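Local coordinates for 50S ribosomal protein L10 (Thermotoga maritima, PDB 1ZAV) that forms part of the ribosomal stalk, binding large-subunit rRNA and L7/L12 dimers, and is central to the ribosome's interaction with GTP-bound translation factors, at residues A[65-69]-A[70-74]. Numbering follows the deposited sequence.
Sequences LALKN and AEYEG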
loop_
_atom_site.group_PDB
_atom_site.type_symbol
_atom_site.label_atom_id
_atom_site.label_comp_id
_atom_site.label_asym_id
_atom_site.label_seq_id
_atom_site.Cartn_x
_atom_site.Cartn_y
_atom_site.Cartn_z
ATOM N N LEU A 65 -2.525 30.236 23.912
ATOM C CA LEU A 65 -3.145 31.390 23.256
ATOM C C LEU A 65 -2.819 31.469 21.762
ATOM O O LEU A 65 -3.673 31.836 20.952
ATOM C CB LEU A 65 -2.731 32.698 23.943
ATOM C CG LEU A 65 -3.208 32.951 25.380
ATOM C CD1 LEU A 65 -2.827 34.367 25.797
ATOM C CD2 LEU A 65 -4.714 32.778 25.473
ATOM N N ALA A 66 -1.585 31.133 21.392
ATOM C CA ALA A 66 -1.202 31.173 19.981
ATOM C C ALA A 66 -1.983 30.144 19.163
ATOM O O ALA A 66 -2.433 30.435 18.062
ATOM C CB ALA A 66 0.293 30.928 19.838
ATOM N N LEU A 67 -2.139 28.940 19.703
ATOM C CA LEU A 67 -2.873 27.883 19.013
ATOM C C LEU A 67 -4.357 28.221 18.985
ATOM O O LEU A 67 -5.031 28.031 17.974
ATOM C CB LEU A 67 -2.666 26.547 19.725
ATOM C CG LEU A 67 -1.270 25.939 19.560
ATOM C CD1 LEU A 67 -1.013 24.910 20.649
ATOM C CD2 LEU A 67 -1.162 25.335 18.173
ATOM N N LYS A 68 -4.855 28.719 20.107
ATOM C CA LYS A 68 -6.260 29.098 20.216
ATOM C C LYS A 68 -6.603 30.104 19.118
ATOM O O LYS A 68 -7.553 29.920 18.359
ATOM C CB LYS A 68 -6.524 29.712 21.593
ATOM C CG LYS A 68 -7.999 29.948 21.919
ATOM C CD LYS A 68 -8.148 30.464 23.346
ATOM C CE LYS A 68 -9.586 30.380 23.836
ATOM N NZ LYS A 68 -10.536 31.075 22.935
ATOM N N ASN A 69 -5.803 31.160 19.024
ATOM C CA ASN A 69 -6.039 32.194 18.029
ATOM C C ASN A 69 -5.787 31.780 16.584
ATOM O O ASN A 69 -6.330 32.394 15.660
ATOM C CB ASN A 69 -5.242 33.443 18.397
ATOM C CG ASN A 69 -5.903 34.230 19.509
ATOM O OD1 ASN A 69 -6.984 34.789 19.321
ATOM N ND2 ASN A 69 -5.274 34.264 20.675
ATOM N N ALA A 70 -4.977 30.740 16.383
ATOM C CA ALA A 70 -4.699 30.234 15.037
ATOM C C ALA A 70 -5.834 29.284 14.670
ATOM O O ALA A 70 -5.866 28.708 13.579
ATOM C CB ALA A 70 -3.366 29.490 15.010
ATOM N N GLU A 71 -6.760 29.126 15.610
ATOM C CA GLU A 71 -7.936 28.276 15.449
ATOM C C GLU A 71 -7.669 26.769 15.414
ATOM O O GLU A 71 -8.203 26.040 14.575
ATOM C CB GLU A 71 -8.733 28.726 14.219
ATOM C CG GLU A 71 -9.127 30.201 14.329
ATOM C CD GLU A 71 -10.169 30.645 13.321
ATOM O OE1 GLU A 71 -10.432 31.864 13.256
ATOM O OE2 GLU A 71 -10.728 29.790 12.601
ATOM N N TYR A 72 -6.831 26.317 16.340
ATOM C CA TYR A 72 -6.526 24.897 16.468
ATOM C C TYR A 72 -7.403 24.342 17.589
ATOM O O TYR A 72 -7.798 25.075 18.495
ATOM C CB TYR A 72 -5.059 24.683 16.843
ATOM C CG TYR A 72 -4.096 24.834 15.693
ATOM C CD1 TYR A 72 -3.774 26.092 15.184
ATOM C CD2 TYR A 72 -3.512 23.713 15.104
ATOM C CE1 TYR A 72 -2.888 26.231 14.110
ATOM C CE2 TYR A 72 -2.627 23.841 14.031
ATOM C CZ TYR A 72 -2.321 25.101 13.541
ATOM O OH TYR A 72 -1.453 25.224 12.480
ATOM N N GLU A 73 -7.711 23.054 17.525
ATOM C CA GLU A 73 -8.511 22.423 18.566
ATOM C C GLU A 73 -7.905 21.079 18.945
ATOM O O GLU A 73 -7.195 20.472 18.145
ATOM C CB GLU A 73 -9.952 22.222 18.099
ATOM C CG GLU A 73 -10.649 23.501 17.690
ATOM C CD GLU A 73 -12.153 23.399 17.827
ATOM O OE1 GLU A 73 -12.639 23.371 18.980
ATOM O OE2 GLU A 73 -12.846 23.338 16.788
ATOM N N GLY A 74 -8.184 20.638 20.170
ATOM C CA GLY A 74 -7.673 19.366 20.656
ATOM C C GLY A 74 -6.163 19.280 20.836
ATOM O O GLY A 74 -5.575 18.224 20.611
#
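Tyr-72 N reaches back to Leu-67 O at 3.0 Å in a nearly straight bond (162° at the hydrogen), while Glu-71 N turns to Lys-68 O, and between them these two bonds end helix 60-69. The second is more bent, its donor standing well above the carbonyl plane of Lys-68. Ala-70 N, one residue earlier, is divided between Ala-66 O and Leu-67 O, both weakly held, as the helical pattern gives way. Glu-71 adopts a positive phi of 70°, which turns the chain out of the helix; its CB points away from the last turn.

The reversal brings Tyr-72 against the flank of Leu-67. Methyl CD2 of Leu-67 lies over one face of the ring, 4.1 Å from its centroid and displaced toward the rim, where CG of Tyr-72 is 3.9 Å away: a CH-pi contact. With chi1 at -78°, the ring is swung to the side of its own backbone N, close to the Leu-67 carbonyl that this N-H engages. Ala-70 CB meets the edge of the same ring in its plane. Farther out, the phenol OH is hydrogen-bonded to Phe-19 O, and Phe-118 packs edge-to-face with the ring, tying the turn to helix 5-19 and the sheet.

On the exposed side Asn-69 folds back along the helix, and its ND2 donates to Leu-65 O at 2.9 Å. That oxygen also accepts the backbone N of Asn-69, the two donors arriving from opposite faces of the carbonyl plane.

Two nested backbone bonds, of the 6→1 and 5→2 kind, and a positive phi define the Schellman motif, with the apolar contact of Leu-67 and Tyr-72 as its usual companion, here the C-terminal cap of helix 60-69 leading into the loop before strand 83-88.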